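Local coordinates for protein glucose-6-phosphate isomerase (Chlamydia trachomatis D/UW-3/CX, PDB 6OTU) that catalyses the reversible isomerization of glucose-6-phosphate to fructose-6-phosphate, at residues Glu25-Leu33 with Ala59-Ala70; Tyr330-Ser339 with Ile398-Phe406. All blocks are in the same frame, centred on the assembly; numbering follows the deposited sequence.

Contact 1: Glu25-Leu33 with Ala59-Ala70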
loop_
_atom_site.group_PDB
_atom_site.type_symbol
_atom_site.label_atom_id
_atom_site.label_comp_id
_atom_site.label_asym_id
_atom_site.label_seq_id
_atom_site.Cartn_x
_atom_site.Cartn_y
_atom_site.Cartn_z
ATOM N N GLU A 25 23.397 24.849 2.671
ATOM C CA GLU A 25 23.853 25.402 3.948
ATOM C C GLU A 25 22.746 25.369 4.992
ATOM O O GLU A 25 22.989 25.027 6.150
ATOM C CB GLU A 25 24.354 26.832 3.752
ATOM C CG GLU A 25 25.102 27.022 2.454
ATOM C CD GLU A 25 25.973 28.255 2.445
ATOM O OE1 GLU A 25 26.904 28.309 1.608
ATOM O OE2 GLU A 25 25.726 29.164 3.271
ATOM N N MET A 26 21.524 25.706 4.596
ATOM C CA MET A 26 20.413 25.708 5.539
ATOM C C MET A 26 20.083 24.300 6.010
ATOM O O MET A 26 19.759 24.096 7.186
ATOM C CB MET A 26 19.185 26.366 4.900
ATOM C CG MET A 26 19.406 27.792 4.494
ATOM S SD MET A 26 17.965 28.531 3.699
ATOM C CE MET A 26 18.805 29.800 2.743
ATOM N N ALA A 27 20.180 23.315 5.114
ATOM C CA ALA A 27 19.870 21.935 5.471
ATOM C C ALA A 27 20.777 21.375 6.564
ATOM O O ALA A 27 20.443 20.338 7.145
ATOM C CB ALA A 27 19.953 21.031 4.228
ATOM N N LEU A 28 21.918 22.019 6.841
ATOM C CA LEU A 28 22.803 21.570 7.918
ATOM C C LEU A 28 22.127 21.644 9.282
ATOM O O LEU A 28 22.384 20.806 10.161
ATOM C CB LEU A 28 24.069 22.421 7.949
ATOM C CG LEU A 28 25.138 22.147 6.911
ATOM C CD1 LEU A 28 26.369 22.893 7.330
ATOM C CD2 LEU A 28 25.379 20.665 6.864
ATOM N N HIS A 29 21.314 22.682 9.502
ATOM C CA HIS A 29 20.693 22.945 10.801
ATOM C C HIS A 29 19.248 23.355 10.582
ATOM O O HIS A 29 18.881 24.529 10.741
ATOM C CB HIS A 29 21.468 24.020 11.558
ATOM C CG HIS A 29 22.949 23.841 11.479
ATOM N ND1 HIS A 29 23.756 24.654 10.715
ATOM C CD2 HIS A 29 23.767 22.925 12.051
ATOM C CE1 HIS A 29 25.011 24.250 10.827
ATOM N NE2 HIS A 29 25.045 23.203 11.632
ATOM N N PRO A 30 18.396 22.407 10.189
ATOM C CA PRO A 30 16.967 22.709 10.046
ATOM C C PRO A 30 16.337 23.080 11.386
ATOM O O PRO A 30 16.821 22.705 12.458
ATOM C CB PRO A 30 16.386 21.404 9.486
ATOM C CG PRO A 30 17.360 20.348 9.912
ATOM C CD PRO A 30 18.702 20.997 9.875
ATOM N N ILE A 31 15.243 23.845 11.318
ATOM C CA ILE A 31 14.586 24.286 12.542
ATOM C C ILE A 31 14.232 23.072 13.398
ATOM O O ILE A 31 13.924 21.981 12.885
ATOM C CB ILE A 31 13.355 25.164 12.229
ATOM C CG1 ILE A 31 12.834 25.834 13.507
ATOM C CG2 ILE A 31 12.233 24.383 11.537
ATOM C CD1 ILE A 31 11.629 26.764 13.293
ATOM N N ASP A 32 14.340 23.244 14.717
ATOM C CA ASP A 32 14.044 22.191 15.687
ATOM C C ASP A 32 12.581 22.316 16.105
ATOM O O ASP A 32 12.223 23.167 16.931
ATOM C CB ASP A 32 14.992 22.290 16.878
ATOM C CG ASP A 32 14.671 21.282 17.988
ATOM O OD1 ASP A 32 13.924 20.305 17.755
ATOM O OD2 ASP A 32 15.182 21.471 19.112
ATOM N N LEU A 33 11.725 21.464 15.532
ATOM C CA LEU A 33 10.308 21.532 15.873
ATOM C C LEU A 33 10.025 21.083 17.301
ATOM O O LEU A 33 8.900 21.274 17.766
ATOM C CB LEU A 33 9.479 20.703 14.883
ATOM C CG LEU A 33 9.606 21.130 13.419
ATOM C CD1 LEU A 33 9.037 20.083 12.436
ATOM C CD2 LEU A 33 8.980 22.514 13.183
ATOM N N ALA A 59 3.297 24.182 9.150
ATOM C CA ALA A 59 4.051 24.543 10.338
ATOM C C ALA A 59 4.783 23.338 10.935
ATOM O O ALA A 59 5.766 23.516 11.663
ATOM C CB ALA A 59 3.112 25.183 11.365
ATOM N N THR A 60 4.342 22.121 10.631
ATOM C CA THR A 60 5.004 20.915 11.120
ATOM C C THR A 60 6.030 20.350 10.129
ATOM O O THR A 60 6.457 19.206 10.287
ATOM C CB THR A 60 3.956 19.857 11.469
ATOM O OG1 THR A 60 3.035 19.713 10.378
ATOM C CG2 THR A 60 3.174 20.267 12.724
ATOM N N GLU A 61 6.416 21.115 9.106
ATOM C CA GLU A 61 7.597 20.825 8.295
ATOM C C GLU A 61 8.787 21.584 8.865
ATOM O O GLU A 61 8.631 22.648 9.466
ATOM C CB GLU A 61 7.402 21.237 6.832
ATOM C CG GLU A 61 6.218 20.604 6.119
ATOM C CD GLU A 61 6.549 19.271 5.508
ATOM O OE1 GLU A 61 7.710 18.818 5.641
ATOM O OE2 GLU A 61 5.638 18.660 4.909
ATOM N N ARG A 62 9.984 21.025 8.678
ATOM C CA ARG A 62 11.215 21.620 9.210
ATOM C C ARG A 62 11.706 22.726 8.272
ATOM O O ARG A 62 12.762 22.640 7.639
ATOM C CB ARG A 62 12.281 20.552 9.413
ATOM C CG ARG A 62 11.893 19.475 10.410
ATOM C CD ARG A 62 13.092 18.627 10.828
ATOM N NE ARG A 62 13.968 19.316 11.767
ATOM C CZ ARG A 62 15.072 18.783 12.280
ATOM N NH1 ARG A 62 15.428 17.558 11.919
ATOM N NH2 ARG A 62 15.822 19.469 13.140
ATOM N N VAL A 63 10.911 23.792 8.193
ATOM C CA VAL A 63 11.213 24.935 7.335
ATOM C C VAL A 63 10.955 26.218 8.116
ATOM O O VAL A 63 10.047 26.281 8.954
ATOM C CB VAL A 63 10.392 24.899 6.025
ATOM C CG1 VAL A 63 10.842 23.735 5.144
ATOM C CG2 VAL A 63 8.896 24.802 6.315
ATOM N N ASP A 64 11.781 27.231 7.865
ATOM C CA ASP A 64 11.606 28.577 8.394
ATOM C C ASP A 64 11.638 29.556 7.222
ATOM O O ASP A 64 11.769 29.152 6.059
ATOM C CB ASP A 64 12.671 28.910 9.453
ATOM C CG ASP A 64 14.106 28.698 8.943
ATOM O OD1 ASP A 64 14.302 28.619 7.714
ATOM O OD2 ASP A 64 15.047 28.632 9.768
ATOM N N ASP A 65 11.529 30.857 7.537
ATOM C CA ASP A 65 11.361 31.864 6.489
ATOM C C ASP A 65 12.563 31.913 5.544
ATOM O O ASP A 65 12.400 32.086 4.328
ATOM C CB ASP A 65 11.104 33.229 7.142
ATOM C CG ASP A 65 9.718 33.309 7.775
ATOM O OD1 ASP A 65 8.931 32.340 7.606
ATOM O OD2 ASP A 65 9.403 34.318 8.427
ATOM N N ARG A 66 13.776 31.767 6.087
ATOM C CA ARG A 66 14.987 31.724 5.268
ATOM C C ARG A 66 14.904 30.611 4.232
ATOM O O ARG A 66 15.160 30.823 3.040
ATOM C CB ARG A 66 16.203 31.524 6.180
ATOM C CG ARG A 66 17.555 31.555 5.494
ATOM C CD ARG A 66 18.721 31.678 6.492
ATOM N NE ARG A 66 18.872 30.488 7.332
ATOM C CZ ARG A 66 19.996 29.787 7.439
ATOM N NH1 ARG A 66 21.070 30.158 6.752
ATOM N NH2 ARG A 66 20.048 28.721 8.233
ATOM N N CYS A 67 14.531 29.416 4.682
ATOM C CA CYS A 67 14.406 28.251 3.814
ATOM C C CYS A 67 13.344 28.454 2.727
ATOM O O CYS A 67 13.565 28.124 1.552
ATOM C CB CYS A 67 14.072 27.044 4.693
ATOM S SG CYS A 67 13.547 25.610 3.822
ATOM N N LEU A 68 12.183 28.993 3.104
ATOM C CA LEU A 68 11.104 29.225 2.152
ATOM C C LEU A 68 11.435 30.337 1.156
ATOM O O LEU A 68 10.922 30.319 0.033
ATOM C CB LEU A 68 9.806 29.555 2.901
ATOM C CG LEU A 68 9.264 28.419 3.785
ATOM C CD1 LEU A 68 8.285 28.970 4.810
ATOM C CD2 LEU A 68 8.619 27.310 2.956
ATOM N N GLU A 69 12.265 31.316 1.534
ATOM C CA GLU A 69 12.655 32.317 0.546
ATOM C C GLU A 69 13.548 31.694 -0.515
ATOM O O GLU A 69 13.381 31.954 -1.712
ATOM C CB GLU A 69 13.346 33.508 1.211
ATOM N N ALA A 70 14.470 30.834 -0.098
ATOM C CA ALA A 70 15.373 30.189 -1.042
ATOM C C ALA A 70 14.647 29.156 -1.906
ATOM O O ALA A 70 14.888 29.078 -3.118
ATOM C CB ALA A 70 16.537 29.551 -0.278
HETATM O O HOH W 1 24.170 30.010 5.377
HETATM O O HOH W 2 14.585 24.659 8.653
#
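An inverse gamma turn centred on Arg-62, just ahead of the N-terminus of helix 65-77, turns an arginine against the loop that follows helix 18-26. Arg-62 grips the backbone carbonyl of Ile-31 side-on, with two nitrogens on one oxygen. Arg-62 NE reaches Ile-31 O at 2.9 Å, nearly in line with the carbonyl bond, while Arg-62 NH2 meets the same O at 3.2 Å on a more bent path, from above the carbonyl plane. The acceptor lies in the guanidinium plane, and Pro-30 CG sits 3.6 Å above the Arg-62 guanidinium plane over its centre, so the flat group is held both at its edge and on a face. A bend at chi3 (76°) brings the guanidinium round to the carbonyl; further back along the chain, Arg-62 CG packs 3.6 Å from Leu-33 CD1. Beside this grip, a water accepts from Ile-31 N and donates to Arg-62 O, bridging the two backbones.

The other end of the contact is built round Met-26. Its CG lies over the centre of the Arg-66 guanidinium, Met-26 SD comes 3.6 Å from Cys-67 CA, and Met-26 CE ends between Arg-66 CG, at 3.5 Å, and Ala-70 CB, at 3.8 Å. The chain runs extended beyond CG (chi2 178°), which carries the methyl onto the first turns of helix 65-77. There Asp-64 is the N-cap, its OD1 accepting from Cys-67 N.

Around the contact, Leu-33 and Thr-60 touch Ala-438 of helix 422-439, Val-63 and Cys-67 rest on Trp-323 of helix 313-327, and Thr-60 pairs through its backbone with Ser-456 of strand 456-461.

Contact 2: Tyr330-Ser339 with Ile398-Phe406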
loop_
_atom_site.group_PDB
_atom_site.type_symbol
_atom_site.label_atom_id
_atom_site.label_comp_id
_atom_site.label_asym_id
_atom_site.label_seq_id
_atom_site.Cartn_x
_atom_site.Cartn_y
_atom_site.Cartn_z
ATOM N N TYR A 330 15.488 12.414 3.135
ATOM C CA TYR A 330 14.552 11.342 3.458
ATOM C C TYR A 330 14.123 10.637 2.173
ATOM O O TYR A 330 13.596 11.291 1.269
ATOM C CB TYR A 330 13.345 11.886 4.216
ATOM C CG TYR A 330 13.696 12.762 5.418
ATOM C CD1 TYR A 330 14.672 12.370 6.335
ATOM C CD2 TYR A 330 13.045 13.993 5.635
ATOM C CE1 TYR A 330 14.991 13.173 7.439
ATOM C CE2 TYR A 330 13.348 14.785 6.736
ATOM C CZ TYR A 330 14.320 14.373 7.625
ATOM O OH TYR A 330 14.630 15.166 8.697
ATOM N N PRO A 331 14.329 9.322 2.050
ATOM C CA PRO A 331 14.069 8.637 0.776
ATOM C C PRO A 331 12.615 8.232 0.532
ATOM O O PRO A 331 12.327 7.679 -0.538
ATOM C CB PRO A 331 14.975 7.397 0.869
ATOM C CG PRO A 331 15.036 7.095 2.357
ATOM C CD PRO A 331 14.916 8.432 3.070
ATOM N N THR A 332 11.683 8.469 1.458
ATOM C CA THR A 332 10.286 8.101 1.246
ATOM C C THR A 332 9.376 9.252 1.649
ATOM O O THR A 332 9.810 10.221 2.267
ATOM C CB THR A 332 9.853 6.835 2.024
ATOM O OG1 THR A 332 9.588 7.158 3.401
ATOM C CG2 THR A 332 10.885 5.716 1.931
ATOM N N THR A 333 8.100 9.125 1.260
ATOM C CA THR A 333 6.995 9.975 1.690
ATOM C C THR A 333 5.783 9.083 1.906
ATOM O O THR A 333 5.414 8.317 1.009
ATOM C CB THR A 333 6.630 11.063 0.654
ATOM O OG1 THR A 333 7.774 11.850 0.335
ATOM C CG2 THR A 333 5.571 11.995 1.222
ATOM N N ALA A 334 5.157 9.207 3.077
ATOM C CA ALA A 334 3.901 8.534 3.396
ATOM C C ALA A 334 2.729 9.484 3.178
ATOM O O ALA A 334 2.672 10.565 3.787
ATOM C CB ALA A 334 3.893 8.039 4.841
ATOM N N VAL A 335 1.782 9.071 2.349
ATOM C CA VAL A 335 0.538 9.806 2.145
ATOM C C VAL A 335 -0.537 9.151 3.007
ATOM O O VAL A 335 -0.832 7.962 2.843
ATOM C CB VAL A 335 0.139 9.834 0.659
ATOM C CG1 VAL A 335 -1.003 10.804 0.431
ATOM C CG2 VAL A 335 1.353 10.207 -0.229
ATOM N N ILE A 336 -1.124 9.918 3.924
ATOM C CA ILE A 336 -2.003 9.359 4.955
ATOM C C ILE A 336 -3.383 10.003 4.892
ATOM O O ILE A 336 -3.617 11.023 5.552
ATOM C CB ILE A 336 -1.396 9.537 6.361
ATOM C CG1 ILE A 336 0.018 8.937 6.434
ATOM C CG2 ILE A 336 -2.315 8.952 7.431
ATOM C CD1 ILE A 336 0.079 7.415 6.199
ATOM N N PRO A 337 -4.323 9.464 4.116
ATOM C CA PRO A 337 -5.674 10.068 4.066
ATOM C C PRO A 337 -6.547 9.618 5.244
ATOM O O PRO A 337 -6.688 8.421 5.520
ATOM C CB PRO A 337 -6.242 9.584 2.717
ATOM C CG PRO A 337 -5.087 8.729 2.044
ATOM C CD PRO A 337 -4.140 8.360 3.151
ATOM N N TYR A 338 -7.119 10.589 5.961
ATOM C CA TYR A 338 -8.092 10.296 7.021
ATOM C C TYR A 338 -9.481 10.284 6.393
ATOM O O TYR A 338 -10.324 11.146 6.632
ATOM C CB TYR A 338 -7.986 11.300 8.168
ATOM C CG TYR A 338 -6.888 10.939 9.160
ATOM C CD1 TYR A 338 -5.560 10.901 8.750
ATOM C CD2 TYR A 338 -7.178 10.610 10.493
ATOM C CE1 TYR A 338 -4.555 10.570 9.620
ATOM C CE2 TYR A 338 -6.161 10.262 11.383
ATOM C CZ TYR A 338 -4.846 10.245 10.937
ATOM O OH TYR A 338 -3.794 9.898 11.775
ATOM N N SER A 339 -9.692 9.272 5.551
ATOM C CA SER A 339 -10.784 9.284 4.580
ATOM C C SER A 339 -11.004 7.911 3.973
ATOM O O SER A 339 -10.180 7.451 3.175
ATOM C CB SER A 339 -10.498 10.292 3.459
ATOM O OG SER A 339 -11.615 10.421 2.592
ATOM N N ILE A 398 13.501 8.709 9.646
ATOM C CA ILE A 398 12.458 9.716 9.485
ATOM C C ILE A 398 11.674 9.448 8.208
ATOM O O ILE A 398 12.251 9.197 7.140
ATOM C CB ILE A 398 13.076 11.117 9.480
ATOM C CG1 ILE A 398 13.805 11.367 10.808
ATOM C CG2 ILE A 398 11.999 12.189 9.161
ATOM C CD1 ILE A 398 12.935 11.209 12.029
ATOM N N VAL A 399 10.351 9.471 8.322
ATOM C CA VAL A 399 9.429 9.373 7.193
ATOM C C VAL A 399 8.569 10.632 7.164
ATOM O O VAL A 399 7.725 10.829 8.052
ATOM C CB VAL A 399 8.541 8.122 7.291
ATOM C CG1 VAL A 399 7.569 8.089 6.115
ATOM C CG2 VAL A 399 9.385 6.856 7.348
ATOM N N PRO A 400 8.769 11.516 6.190
ATOM C CA PRO A 400 7.860 12.671 6.023
ATOM C C PRO A 400 6.449 12.229 5.636
ATOM O O PRO A 400 6.268 11.316 4.828
ATOM C CB PRO A 400 8.507 13.480 4.889
ATOM C CG PRO A 400 9.934 12.907 4.758
ATOM C CD PRO A 400 9.886 11.499 5.232
ATOM N N VAL A 401 5.443 12.893 6.206
ATOM C CA VAL A 401 4.047 12.503 6.030
ATOM C C VAL A 401 3.271 13.633 5.362
ATOM O O VAL A 401 3.457 14.810 5.684
ATOM C CB VAL A 401 3.380 12.121 7.373
ATOM C CG1 VAL A 401 1.848 12.121 7.259
ATOM C CG2 VAL A 401 3.845 10.772 7.827
ATOM N N GLU A 402 2.385 13.258 4.452
ATOM C CA GLU A 402 1.368 14.129 3.886
ATOM C C GLU A 402 0.010 13.652 4.403
ATOM O O GLU A 402 -0.520 12.640 3.937
ATOM C CB GLU A 402 1.431 14.119 2.358
ATOM C CG GLU A 402 2.758 14.651 1.789
ATOM C CD GLU A 402 2.844 14.578 0.264
ATOM O OE1 GLU A 402 2.189 13.713 -0.357
ATOM O OE2 GLU A 402 3.573 15.401 -0.322
ATOM N N PHE A 403 -0.552 14.385 5.362
ATOM C CA PHE A 403 -1.876 14.067 5.889
ATOM C C PHE A 403 -2.942 14.654 4.987
ATOM O O PHE A 403 -2.838 15.809 4.554
ATOM C CB PHE A 403 -2.072 14.641 7.301
ATOM C CG PHE A 403 -1.307 13.927 8.366
ATOM C CD1 PHE A 403 -1.650 12.631 8.739
ATOM C CD2 PHE A 403 -0.225 14.538 8.985
ATOM C CE1 PHE A 403 -0.930 11.955 9.723
ATOM C CE2 PHE A 403 0.491 13.874 9.985
ATOM C CZ PHE A 403 0.134 12.578 10.352
ATOM N N ILE A 404 -3.995 13.882 4.738
ATOM C CA ILE A 404 -5.149 14.392 4.009
ATOM C C ILE A 404 -6.396 14.159 4.841
ATOM O O ILE A 404 -6.661 13.025 5.250
ATOM C CB ILE A 404 -5.299 13.732 2.624
ATOM C CG1 ILE A 404 -3.963 13.777 1.876
ATOM C CG2 ILE A 404 -6.432 14.411 1.851
ATOM C CD1 ILE A 404 -4.039 13.380 0.405
ATOM N N GLY A 405 -7.180 15.218 5.057
ATOM C CA GLY A 405 -8.365 15.105 5.879
ATOM C C GLY A 405 -9.504 16.009 5.455
ATOM O O GLY A 405 -9.366 16.891 4.595
ATOM N N PHE A 406 -10.654 15.768 6.085
ATOM C CA PHE A 406 -11.870 16.512 5.792
ATOM C C PHE A 406 -12.588 16.843 7.088
ATOM O O PHE A 406 -12.459 16.132 8.099
ATOM C CB PHE A 406 -12.784 15.729 4.835
ATOM C CG PHE A 406 -12.076 15.285 3.596
ATOM C CD1 PHE A 406 -11.980 16.129 2.504
ATOM C CD2 PHE A 406 -11.433 14.053 3.549
ATOM C CE1 PHE A 406 -11.289 15.746 1.356
ATOM C CE2 PHE A 406 -10.747 13.656 2.404
ATOM C CZ PHE A 406 -10.673 14.514 1.304
HETATM O O HOH W 3 11.953 8.150 4.699
HETATM O O HOH W 4 -10.520 13.704 8.268
#
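Tyr-330 and Ile-398 meet at the entrance to a parallel strand pair, 332-337 beside 401-406, within the mixed sheet. From Tyr-330 CB, 3.6 Å from Pro-400 CG, the side chain passes the proline obliquely; Tyr-330 CG also lies against Pro-400 CG, and Tyr-330 CD2 closes to 3.4 Å from it. CD1 and CE1 lie close to Ile-398 CB, and CE1, CE2 and CZ gather round Ile-398 CG2. That methyl stands 3.6 Å from the centroid of the Tyr-330 ring, 14° off its normal: a CH-pi contact over the face. A chi1 of -60° sets Ile-398 CG2 anti to the backbone N, and from there it reaches the ring. Tyr-330 OH is 4.0 Å from Ile-398 CG2.

From Pro-400 on, the backbones pair in the parallel manner. Ala-334 and Ile-336 each donate to and accept from the facing segment, using Pro-400 O, Glu-402 N and O, and Ile-404 N, and Tyr-338 N closes the ladder on Ile-404 O. On one face Val-335 CG1 meets Ile-404 CD1 at 4.0 Å. The other face carries Ala-334, Val-401, Ile-336 and Phe-403; Val-401 CG1 sits over the centre of the Phe-403 ring. The Tyr-338 and Phe-403 rings meet obliquely, with planes at 62°. Tyr-338 OH is hydrogen-bonded to Gln-385 OE1, and the side chain of Tyr-338 is about 8 Å from that of His-386, an active-site residue.

Glu-402 packs its carboxylate against Val-335 CG2 and Thr-333 CG2. Its OE2 forms a salt bridge with Lys-479 and its OE1 is hydrogen-bonded to Tyr-476 OH; these partners would be expected to favour its ionised form.

How the contacts relate
From the N terminus, the chain leaves helix 18-26, runs through the short helix 41-46 and the hairpin strands 48-51 and 54-57, and returns at 59-70, where contact 1 closes its loop. Contact 2 opens much later, at 330-339, and closes at 398-406 after helix 345-357, strand 375-377 and helix 389-394. The two loops thus follow in series, neither nesting nor crossing. Contact 1 ties the N-terminal helix to helix 65-77, whereas contact 2 joins two neighbouring inner strands of the mixed sheet. Their centres lie about 19 Å apart, yet they meet, with Arg-62 NH1 packed 4.1 Å from Tyr-330 OH.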